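Local coordinates for protein TarM (PDB 4X7R) that belongs to the GT-B clan of glycosyltransferases and binds uridine-5'-diphosphate together with sugar ligands, at residues G278-T283 against F300-F305; I224-G229 against Y245-V250; N272-N277 against V296-T301. The protein carries 1 engineered substitution. One frame throughout, in Å; residues are numbered along the deposited sequence.

Interaction 1: residues G278-T283 against F300-F305. With 3YW ((2S)-2,3-dihydroxypropyl 2-acetamido-2-deoxy-alpha-D-glucopyranoside), chain F.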
loop_
_atom_site.group_PDB
_atom_site.type_symbol
_atom_site.label_atom_id
_atom_site.label_comp_id
_atom_site.label_asym_id
_atom_site.label_seq_id
_atom_site.Cartn_x
_atom_site.Cartn_y
_atom_site.Cartn_z
ATOM N N GLY A 278 -17.189 9.437 -12.092
ATOM C CA GLY A 278 -17.709 9.084 -10.790
ATOM C C GLY A 278 -16.685 8.897 -9.698
ATOM O O GLY A 278 -15.528 8.550 -9.947
ATOM N N VAL A 279 -17.131 9.136 -8.467
ATOM C CA VAL A 279 -16.324 8.924 -7.274
ATOM C C VAL A 279 -17.018 7.800 -6.508
ATOM O O VAL A 279 -18.215 7.880 -6.198
ATOM C CB VAL A 279 -16.108 10.227 -6.478
ATOM C CG1 VAL A 279 -15.543 9.946 -5.078
ATOM C CG2 VAL A 279 -15.181 11.171 -7.261
ATOM N N ILE A 280 -16.277 6.715 -6.286
ATOM C CA ILE A 280 -16.781 5.512 -5.630
ATOM C C ILE A 280 -16.400 5.484 -4.166
ATOM O O ILE A 280 -15.253 5.752 -3.816
ATOM C CB ILE A 280 -16.350 4.203 -6.391
ATOM C CG1 ILE A 280 -17.170 3.982 -7.689
ATOM C CG2 ILE A 280 -16.486 2.936 -5.494
ATOM C CD1 ILE A 280 -16.881 4.846 -8.858
ATOM N N VAL A 281 -17.384 5.161 -3.308
ATOM C CA VAL A 281 -17.185 4.951 -1.882
ATOM C C VAL A 281 -17.619 3.528 -1.606
ATOM O O VAL A 281 -18.380 2.969 -2.385
ATOM C CB VAL A 281 -17.797 6.007 -0.940
ATOM C CG1 VAL A 281 -17.131 7.363 -1.155
ATOM C CG2 VAL A 281 -19.319 6.094 -1.084
ATOM N N LEU A 282 -17.151 2.943 -0.507
ATOM C CA LEU A 282 -17.401 1.539 -0.253
ATOM C C LEU A 282 -18.703 1.204 0.446
ATOM O O LEU A 282 -19.128 0.046 0.378
ATOM C CB LEU A 282 -16.204 0.903 0.466
ATOM C CG LEU A 282 -14.824 1.053 -0.239
ATOM C CD1 LEU A 282 -13.695 0.807 0.758
ATOM C CD2 LEU A 282 -14.721 0.120 -1.447
ATOM N N THR A 283 -19.307 2.175 1.164
ATOM C CA THR A 283 -20.559 1.905 1.894
ATOM C C THR A 283 -21.603 2.946 1.547
ATOM O O THR A 283 -21.252 4.026 1.065
ATOM C CB THR A 283 -20.320 1.837 3.443
ATOM O OG1 THR A 283 -19.998 3.121 3.905
ATOM C CG2 THR A 283 -19.203 0.857 3.854
ATOM N N PHE A 300 -20.997 7.228 -5.936
ATOM C CA PHE A 300 -21.612 5.922 -6.094
ATOM C C PHE A 300 -21.073 4.963 -5.066
ATOM O O PHE A 300 -19.897 5.035 -4.729
ATOM C CB PHE A 300 -21.348 5.388 -7.532
ATOM C CG PHE A 300 -21.810 6.332 -8.622
ATOM C CD1 PHE A 300 -23.163 6.446 -8.941
ATOM C CD2 PHE A 300 -20.897 7.131 -9.312
ATOM C CE1 PHE A 300 -23.587 7.314 -9.954
ATOM C CE2 PHE A 300 -21.319 7.996 -10.326
ATOM C CZ PHE A 300 -22.659 8.092 -10.632
ATOM N N THR A 301 -21.943 4.115 -4.508
ATOM C CA THR A 301 -21.512 3.121 -3.546
ATOM C C THR A 301 -21.228 1.836 -4.289
ATOM O O THR A 301 -22.098 1.330 -5.003
ATOM C CB THR A 301 -22.565 2.880 -2.457
ATOM O OG1 THR A 301 -22.693 4.057 -1.660
ATOM C CG2 THR A 301 -22.213 1.678 -1.565
ATOM N N ILE A 302 -20.001 1.332 -4.169
ATOM C CA ILE A 302 -19.657 0.021 -4.719
ATOM C C ILE A 302 -18.740 -0.620 -3.685
ATOM O O ILE A 302 -17.650 -0.126 -3.472
ATOM C CB ILE A 302 -19.022 0.014 -6.162
ATOM C CG1 ILE A 302 -19.825 0.823 -7.184
ATOM C CG2 ILE A 302 -18.811 -1.436 -6.660
ATOM C CD1 ILE A 302 -19.208 0.856 -8.602
ATOM N N SER A 303 -19.165 -1.699 -3.058
ATOM C CA SER A 303 -18.363 -2.463 -2.091
ATOM C C SER A 303 -17.097 -2.998 -2.761
ATOM O O SER A 303 -17.098 -3.244 -3.970
ATOM C CB SER A 303 -19.151 -3.691 -1.624
ATOM O OG SER A 303 -18.353 -4.589 -0.862
ATOM N N ASN A 304 -16.061 -3.280 -1.954
ATOM C CA ASN A 304 -14.892 -3.997 -2.464
ATOM C C ASN A 304 -15.404 -5.378 -2.849
ATOM O O ASN A 304 -16.337 -5.895 -2.200
ATOM C CB ASN A 304 -13.872 -4.245 -1.351
ATOM C CG ASN A 304 -12.986 -3.083 -1.056
ATOM O OD1 ASN A 304 -12.404 -2.497 -1.964
ATOM N ND2 ASN A 304 -12.906 -2.707 0.220
ATOM N N PHE A 305 -14.766 -6.003 -3.864
ATOM C CA PHE A 305 -15.093 -7.374 -4.216
ATOM C C PHE A 305 -14.633 -8.238 -3.043
ATOM O O PHE A 305 -13.657 -7.897 -2.366
ATOM C CB PHE A 305 -14.345 -7.806 -5.476
ATOM C CG PHE A 305 -14.974 -7.411 -6.792
ATOM C CD1 PHE A 305 -16.094 -8.087 -7.282
ATOM C CD2 PHE A 305 -14.430 -6.379 -7.557
ATOM C CE1 PHE A 305 -16.635 -7.762 -8.536
ATOM C CE2 PHE A 305 -14.976 -6.051 -8.804
ATOM C CZ PHE A 305 -16.066 -6.759 -9.292
HETATM O O3A 3YW F . -4.801 5.234 2.759
HETATM C C4A 3YW F . -6.222 1.803 2.255
HETATM C C5A 3YW F . -5.641 2.994 2.977
HETATM O O5 3YW F . -8.928 0.418 1.782
HETATM C C6A 3YW F . -5.426 4.170 2.057
HETATM C C5 3YW F . -9.487 -0.864 2.095
HETATM C C6 3YW F . -9.846 -1.509 0.778
HETATM C C4 3YW F . -10.663 -0.662 3.049
HETATM O O6 3YW F . -10.773 -0.728 0.038
HETATM C C3 3YW F . -10.120 -0.124 4.369
HETATM O O4 3YW F . -11.317 -1.903 3.290
HETATM O O3 3YW F . -11.166 0.118 5.309
HETATM O O7 3YW F . -9.586 3.240 5.957
HETATM C C7 3YW F . -8.722 2.399 6.185
HETATM C C8 3YW F . -7.891 2.431 7.433
HETATM N N2 3YW F . -8.470 1.396 5.342
HETATM C C2 3YW F . -9.272 1.130 4.158
HETATM C C1 3YW F . -8.399 1.140 2.890
HETATM O O1 3YW F . -7.025 0.961 3.085
HETATM O O2 3YW F . -4.400 2.612 3.571
#
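Phe-300 and Ile-302 are threaded onto strand 278-281 by three backbone hydrogen bonds in a parallel ladder. Phe-300 N donates to Val-279 O, Val-281 N to Phe-300 O and Ile-302 N to Val-281 O, each 2.9 Å. Val-281 thus spends both N-H and carbonyl on this neighbour. Past the ladder, Thr-301 OG1 gives its proton to Thr-283 O at 3.1 Å, arriving from above the carbonyl plane, with a weak bond to Glu-284 OE1 besides, while Thr-283 OG1 caps the helix that follows through a weak bond to Gln-286 N. The amide of Asn-304 turns to 3YW: ND2 donates weakly to the ligand's O6 at 2.9 Å, and that hydroxyl, also bonded to His-249 ND1, returns a weak bond to Asn-304 OD1. Leu-282 CD2 lies 3.5 Å from the same OD1, an apolar wall beside the polar end. Ser-303 OG donates to Asn-304 O (2.7 Å), and Gln-405 holds both residues from outside. Ile-280 CG1 meets Ile-302 CD1 at 3.8 Å. This is a right-handed beta-alpha-beta crossover at the edge of a Rossmann-like sheet: helix 284-293 packs on the face of Val-281 and Thr-301, helix 480-492 over the Ile-280 side, touching Ile-302.

Interaction 2: residues I224-G229 against Y245-V250. With 3YW ((2S)-2,3-dihydroxypropyl 2-acetamido-2-deoxy-alpha-D-glucopyranoside), chain F; SUS (2-deoxy-3,6-di-O-sulfo-2-(sulfoamino)-alpha-D-glucopyranose), chain C.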
loop_
_atom_site.group_PDB
_atom_site.type_symbol
_atom_site.label_atom_id
_atom_site.label_comp_id
_atom_site.label_asym_id
_atom_site.label_seq_id
_atom_site.Cartn_x
_atom_site.Cartn_y
_atom_site.Cartn_z
ATOM N N ILE A 224 -9.124 4.170 -13.254
ATOM C CA ILE A 224 -9.651 4.118 -11.893
ATOM C C ILE A 224 -8.526 4.567 -11.003
ATOM O O ILE A 224 -7.480 3.924 -10.973
ATOM C CB ILE A 224 -10.209 2.725 -11.453
ATOM C CG1 ILE A 224 -11.393 2.289 -12.330
ATOM C CG2 ILE A 224 -10.608 2.754 -9.945
ATOM C CD1 ILE A 224 -11.827 0.833 -12.122
ATOM N N CYS A 225 -8.724 5.644 -10.283
ATOM C CA CYS A 225 -7.679 6.093 -9.401
ATOM C C CYS A 225 -7.995 5.649 -7.990
ATOM O O CYS A 225 -9.015 6.052 -7.428
ATOM C CB CYS A 225 -7.466 7.599 -9.492
ATOM S SG CYS A 225 -6.199 8.205 -8.351
ATOM N N ASP A 226 -7.123 4.794 -7.440
ATOM C CA ASP A 226 -7.219 4.223 -6.096
ATOM C C ASP A 226 -6.400 4.993 -5.076
ATOM O O ASP A 226 -6.869 5.244 -3.962
ATOM C CB ASP A 226 -6.816 2.745 -6.131
ATOM C CG ASP A 226 -7.894 1.853 -6.702
ATOM O OD1 ASP A 226 -8.940 1.694 -6.034
ATOM O OD2 ASP A 226 -7.703 1.330 -7.835
ATOM N N GLY A 227 -5.170 5.347 -5.433
ATOM C CA GLY A 227 -4.318 6.128 -4.537
ATOM C C GLY A 227 -4.806 7.559 -4.512
ATOM O O GLY A 227 -4.839 8.202 -5.562
ATOM N N PRO A 228 -5.290 8.075 -3.368
ATOM C CA PRO A 228 -5.857 9.448 -3.366
ATOM C C PRO A 228 -4.899 10.559 -3.783
ATOM O O PRO A 228 -5.299 11.497 -4.485
ATOM C CB PRO A 228 -6.374 9.621 -1.929
ATOM C CG PRO A 228 -5.600 8.617 -1.105
ATOM C CD PRO A 228 -5.374 7.445 -2.028
ATOM N N GLY A 229 -3.638 10.456 -3.354
ATOM C CA GLY A 229 -2.634 11.450 -3.708
ATOM C C GLY A 229 -2.305 11.418 -5.194
ATOM O O GLY A 229 -1.765 12.394 -5.729
ATOM N N TYR A 245 -12.504 7.523 -12.984
ATOM C CA TYR A 245 -13.159 7.200 -11.709
ATOM C C TYR A 245 -12.170 7.329 -10.606
ATOM O O TYR A 245 -10.996 7.019 -10.790
ATOM C CB TYR A 245 -13.723 5.750 -11.679
ATOM C CG TYR A 245 -14.791 5.502 -12.717
ATOM C CD1 TYR A 245 -16.119 5.843 -12.474
ATOM C CD2 TYR A 245 -14.465 5.008 -13.975
ATOM C CE1 TYR A 245 -17.097 5.681 -13.453
ATOM C CE2 TYR A 245 -15.442 4.816 -14.953
ATOM C CZ TYR A 245 -16.753 5.168 -14.691
ATOM O OH TYR A 245 -17.707 5.040 -15.662
ATOM N N GLY A 246 -12.655 7.758 -9.455
ATOM C CA GLY A 246 -11.846 7.858 -8.245
ATOM C C GLY A 246 -12.472 6.918 -7.241
ATOM O O GLY A 246 -13.699 6.923 -7.107
ATOM N N VAL A 247 -11.662 6.045 -6.586
ATOM C CA VAL A 247 -12.189 5.176 -5.526
ATOM C C VAL A 247 -11.651 5.715 -4.197
ATOM O O VAL A 247 -10.434 5.783 -4.022
ATOM C CB VAL A 247 -11.882 3.648 -5.686
ATOM C CG1 VAL A 247 -12.332 2.861 -4.446
ATOM C CG2 VAL A 247 -12.518 3.059 -6.951
ATOM N N ILE A 248 -12.551 6.105 -3.282
ATOM C CA ILE A 248 -12.186 6.563 -1.935
ATOM C C ILE A 248 -12.191 5.317 -1.017
ATOM O O ILE A 248 -13.184 4.601 -0.920
ATOM C CB ILE A 248 -13.045 7.761 -1.483
ATOM C CG1 ILE A 248 -12.542 9.029 -2.270
ATOM C CG2 ILE A 248 -12.934 7.968 0.041
ATOM C CD1 ILE A 248 -13.299 10.228 -2.186
ATOM N N HIS A 249 -11.031 4.987 -0.473
ATOM C CA HIS A 249 -10.865 3.764 0.316
ATOM C C HIS A 249 -11.007 3.997 1.827
ATOM O O HIS A 249 -11.063 3.036 2.595
ATOM C CB HIS A 249 -9.492 3.133 0.015
ATOM C CG HIS A 249 -9.409 2.511 -1.333
ATOM N ND1 HIS A 249 -9.744 1.186 -1.530
ATOM C CD2 HIS A 249 -9.043 3.052 -2.516
ATOM C CE1 HIS A 249 -9.559 0.955 -2.820
ATOM N NE2 HIS A 249 -9.143 2.053 -3.452
ATOM N N VAL A 250 -11.084 5.240 2.244
ATOM C CA VAL A 250 -11.052 5.586 3.678
ATOM C C VAL A 250 -12.222 6.477 4.107
ATOM O O VAL A 250 -12.899 7.076 3.277
ATOM C CB VAL A 250 -9.691 6.293 4.020
ATOM C CG1 VAL A 250 -8.473 5.419 3.671
ATOM C CG2 VAL A 250 -9.571 7.636 3.290
HETATM O O3A 3YW F . -4.801 5.234 2.759
HETATM C C4A 3YW F . -6.222 1.803 2.255
HETATM C C5A 3YW F . -5.641 2.994 2.977
HETATM O O5 3YW F . -8.928 0.418 1.782
HETATM C C6A 3YW F . -5.426 4.170 2.057
HETATM C C5 3YW F . -9.487 -0.864 2.095
HETATM C C6 3YW F . -9.846 -1.509 0.778
HETATM C C4 3YW F . -10.663 -0.662 3.049
HETATM O O6 3YW F . -10.773 -0.728 0.038
HETATM C C3 3YW F . -10.120 -0.124 4.369
HETATM O O4 3YW F . -11.317 -1.903 3.290
HETATM O O3 3YW F . -11.166 0.118 5.309
HETATM O O7 3YW F . -9.586 3.240 5.957
HETATM C C7 3YW F . -8.722 2.399 6.185
HETATM C C8 3YW F . -7.891 2.431 7.433
HETATM N N2 3YW F . -8.470 1.396 5.342
HETATM C C2 3YW F . -9.272 1.130 4.158
HETATM C C1 3YW F . -8.399 1.140 2.890
HETATM O O1 3YW F . -7.025 0.961 3.085
HETATM O O2 3YW F . -4.400 2.612 3.571
HETATM N N2 SUS C . 3.738 10.883 -5.473
HETATM C C1 SUS C . 5.142 11.255 -3.484
HETATM S S1 SUS C . 4.638 10.080 -6.759
HETATM C C2 SUS C . 4.150 10.332 -4.169
HETATM S S2 SUS C . 6.036 7.766 0.761
HETATM C C3 SUS C . 2.931 10.091 -3.251
HETATM O O3 SUS C . 2.029 9.132 -3.842
HETATM S S3 SUS C . 0.641 9.600 -4.272
HETATM C C4 SUS C . 3.332 9.633 -1.842
HETATM O O4 SUS C . 2.146 9.693 -1.074
HETATM C C5 SUS C . 4.438 10.581 -1.254
HETATM O O5 SUS C . 5.539 10.693 -2.205
HETATM C C6 SUS C . 5.099 10.051 0.016
HETATM O O6 SUS C . 5.660 8.789 -0.297
HETATM O O1S SUS C . 4.201 8.620 -6.835
HETATM O O2S SUS C . 4.321 10.835 -8.041
HETATM O O3S SUS C . 6.138 10.136 -6.474
HETATM O O4S SUS C . 6.366 6.450 0.048
HETATM O O5S SUS C . 7.247 8.288 1.537
HETATM O O6S SUS C . 4.859 7.541 1.716
HETATM O O7S SUS C . -0.024 10.198 -3.047
HETATM O O8S SUS C . -0.207 8.435 -4.784
HETATM O O9S SUS C . 0.753 10.661 -5.361
HETATM O O HOH W 1 -8.660 7.446 -3.124
#
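His-249 turns one edge of its ring to Asp-226 and another to 3YW, linking the ends of two parallel strands to the ligand. Its NE2 donates to Asp-226 OD1 over 2.6 Å; the oxygen lies almost in the imidazole plane but is approached on its anti side, and carboxylate and ring are turned 47° against each other. With CG anti to the carbonyl carbon (chi1 -72°) and the ring plane turned about square to the plane through CA, CB and CG (chi2 -90°), ND1 comes to 2.7 Å from O6 of 3YW, a hydrogen bond in which either atom could be the donor. Val-247 CG1 rests over one face of the imidazole, offset toward its rim, and Val-247 CB touches Asp-226 OD1 at 3.5 Å. Deeper in the sheet, Ile-224 CG2 meets Val-247 CG2 at 3.6 Å as the two branched chains cross. The backbones beneath are paired by Cys-225 N to Tyr-245 O and Val-247 N to Cys-225 O; where they part, a water donates to both Asp-226 O and Val-247 O. Gly-229, farther along, brings its CA to 3.0 Å from O7S of the bound SUS. Strands 221-225 and 243-247 with helix 231-235 form a beta-alpha-beta unit whose C-terminal ends face the ligands, as is usual in such sheets. A salt bridge from Arg-25 also grips Asp-226 OD1 and probably holds the carboxylate in place; by gripping NE2 the carboxylate fixes the rotation of the imidazole and presents ND1 to the sugar hydroxyl.

Interaction 3: residues N272-N277 against V296-T301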
loop_
_atom_site.group_PDB
_atom_site.type_symbol
_atom_site.label_atom_id
_atom_site.label_comp_id
_atom_site.label_asym_id
_atom_site.label_seq_id
_atom_site.Cartn_x
_atom_site.Cartn_y
_atom_site.Cartn_z
ATOM N N ASN A 272 -14.395 17.376 -6.931
ATOM C CA ASN A 272 -14.269 17.247 -8.385
ATOM C C ASN A 272 -15.057 16.080 -9.014
ATOM O O ASN A 272 -14.893 15.820 -10.208
ATOM C CB ASN A 272 -12.781 17.197 -8.758
ATOM C CG ASN A 272 -12.182 18.566 -8.633
ATOM O OD1 ASN A 272 -12.611 19.507 -9.294
ATOM N ND2 ASN A 272 -11.323 18.749 -7.663
ATOM N N ALA A 273 -15.932 15.404 -8.221
ATOM C CA ALA A 273 -16.719 14.235 -8.662
ATOM C C ALA A 273 -17.558 14.502 -9.896
ATOM O O ALA A 273 -17.628 13.653 -10.789
ATOM C CB ALA A 273 -17.601 13.729 -7.527
ATOM N N ASN A 274 -18.173 15.698 -9.957
ATOM C CA ASN A 274 -19.029 16.089 -11.076
ATOM C C ASN A 274 -18.276 16.331 -12.376
ATOM O O ASN A 274 -18.903 16.386 -13.425
ATOM C CB ASN A 274 -19.903 17.283 -10.702
ATOM C CG ASN A 274 -21.020 16.942 -9.753
ATOM O OD1 ASN A 274 -21.176 15.805 -9.298
ATOM N ND2 ASN A 274 -21.830 17.926 -9.433
ATOM N N LYS A 275 -16.948 16.445 -12.315
ATOM C CA LYS A 275 -16.104 16.696 -13.488
ATOM C C LYS A 275 -15.526 15.404 -14.087
ATOM O O LYS A 275 -14.863 15.476 -15.109
ATOM C CB LYS A 275 -14.989 17.703 -13.148
ATOM C CG LYS A 275 -15.521 19.080 -12.752
ATOM C CD LYS A 275 -14.405 20.099 -12.611
ATOM C CE LYS A 275 -14.909 21.426 -12.097
ATOM N NZ LYS A 275 -15.252 21.370 -10.642
ATOM N N ILE A 276 -15.783 14.223 -13.463
ATOM C CA ILE A 276 -15.291 12.917 -13.938
ATOM C C ILE A 276 -16.474 11.944 -14.066
ATOM O O ILE A 276 -17.626 12.356 -13.872
ATOM C CB ILE A 276 -14.092 12.356 -13.092
ATOM C CG1 ILE A 276 -14.462 12.144 -11.602
ATOM C CG2 ILE A 276 -12.823 13.245 -13.255
ATOM C CD1 ILE A 276 -13.504 11.293 -10.800
ATOM N N ASN A 277 -16.215 10.665 -14.378
ATOM C CA ASN A 277 -17.341 9.745 -14.513
ATOM C C ASN A 277 -17.954 9.330 -13.176
ATOM O O ASN A 277 -19.136 8.997 -13.125
ATOM C CB ASN A 277 -17.004 8.564 -15.418
ATOM C CG ASN A 277 -16.570 8.980 -16.786
ATOM O OD1 ASN A 277 -15.467 9.483 -16.971
ATOM N ND2 ASN A 277 -17.433 8.761 -17.767
ATOM N N VAL A 296 -22.001 18.015 -4.725
ATOM C CA VAL A 296 -21.678 17.065 -5.803
ATOM C C VAL A 296 -22.751 15.979 -5.897
ATOM O O VAL A 296 -23.424 15.717 -4.910
ATOM C CB VAL A 296 -20.253 16.452 -5.701
ATOM C CG1 VAL A 296 -19.184 17.455 -6.102
ATOM C CG2 VAL A 296 -19.974 15.844 -4.320
ATOM N N GLU A 297 -22.913 15.358 -7.073
ATOM C CA GLU A 297 -23.913 14.304 -7.270
ATOM C C GLU A 297 -23.307 12.932 -7.610
ATOM O O GLU A 297 -23.832 11.909 -7.148
ATOM C CB GLU A 297 -24.921 14.724 -8.349
ATOM C CG GLU A 297 -25.984 15.692 -7.841
ATOM C CD GLU A 297 -26.801 16.415 -8.897
ATOM O OE1 GLU A 297 -26.414 16.376 -10.088
ATOM O OE2 GLU A 297 -27.808 17.060 -8.523
ATOM N N ASN A 298 -22.194 12.926 -8.400
ATOM C CA ASN A 298 -21.465 11.756 -8.915
ATOM C C ASN A 298 -20.764 10.868 -7.877
ATOM O O ASN A 298 -19.611 10.488 -8.095
ATOM C CB ASN A 298 -20.435 12.214 -9.965
ATOM C CG ASN A 298 -20.894 12.190 -11.391
ATOM O OD1 ASN A 298 -22.068 11.998 -11.699
ATOM N ND2 ASN A 298 -19.963 12.409 -12.300
ATOM N N ILE A 299 -21.454 10.504 -6.799
ATOM C CA ILE A 299 -20.961 9.641 -5.730
ATOM C C ILE A 299 -21.719 8.323 -5.824
ATOM O O ILE A 299 -22.947 8.313 -5.806
ATOM C CB ILE A 299 -21.122 10.312 -4.323
ATOM C CG1 ILE A 299 -20.656 11.797 -4.311
ATOM C CG2 ILE A 299 -20.465 9.471 -3.221
ATOM C CD1 ILE A 299 -19.087 12.109 -4.654
ATOM N N PHE A 300 -20.997 7.228 -5.936
ATOM C CA PHE A 300 -21.612 5.922 -6.094
ATOM C C PHE A 300 -21.073 4.963 -5.066
ATOM O O PHE A 300 -19.897 5.035 -4.729
ATOM C CB PHE A 300 -21.348 5.388 -7.532
ATOM C CG PHE A 300 -21.810 6.332 -8.622
ATOM C CD1 PHE A 300 -23.163 6.446 -8.941
ATOM C CD2 PHE A 300 -20.897 7.131 -9.312
ATOM C CE1 PHE A 300 -23.587 7.314 -9.954
ATOM C CE2 PHE A 300 -21.319 7.996 -10.326
ATOM C CZ PHE A 300 -22.659 8.092 -10.632
ATOM N N THR A 301 -21.943 4.115 -4.508
ATOM C CA THR A 301 -21.512 3.121 -3.546
ATOM C C THR A 301 -21.228 1.836 -4.289
ATOM O O THR A 301 -22.098 1.330 -5.003
ATOM C CB THR A 301 -22.565 2.880 -2.457
ATOM O OG1 THR A 301 -22.693 4.057 -1.660
ATOM C CG2 THR A 301 -22.213 1.678 -1.565
HETATM O O HOH W 2 -22.087 10.219 -14.481
#
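Asn-274 swings its CG anti to the carbonyl carbon (chi1 -73°) and turns OD1 to the CA side, nearly eclipsing the CA-CB bond (chi2 2°), which carries OD1 across to the backbone of Glu-297 and Asn-298. Two nearly straight N-H bonds converge there. Glu-297 N reaches OD1 of Asn-274 at 2.9 Å, in the carbonyl plane and on a lone pair, whereas Asn-298 N comes to the same OD1 at 3.2 Å, nearly head-on to the C=O. The side chain of Asn-298, the centre of an inverse gamma turn, answers in the other direction: its ND2 donates to Ala-273 O at 3.0 Å, tilted from the carbonyl plane, and lies 2.8 Å from Ile-276 O. Ala-273 O also accepts from Ile-276 N on the opposite face of its plane, closing the 3-10 turn. On the inner side the methyl CB of Ala-273 packs 3.6 Å from Ile-299 CD1 and 4.2 Å from Val-296 CB. The contact ties the turn between helix 264-271 and strand 278-281 to the turn leading into strand 299-301. The amides of Asn-274 and Asn-298 each serve the main chain of the opposite segment, so backbone N-H groups and a carbonyl at the two turns are satisfied without sheet pairing; the double grip on OD1 fixes the rotation of the Asn-274 amide and sets which of its ends is oxygen.

All three contacts belong to one parallel sheet, running from the central strand 221-225 through 243-247 and 278-281 to the edge strand 299-301. Interactions 1 and 2 are buried and in series along the chain, joined where Ile-280 of the first pairs with Gly-246 and Ile-248 of the second; both reach 3YW from strand C-terminal ends. Interaction 3 shares Phe-300 and Thr-301 with interaction 1 but sits at the other end of those strands, partly exposed, where Asn-298 O receives Val-279 N. Chemistry follows place: ladder bonds and aliphatic packing dominate interaction 1, a histidine-carboxylate hydrogen bond marks interaction 2 near the ligands, and neutral asparagine amides bind the outer turns in interaction 3.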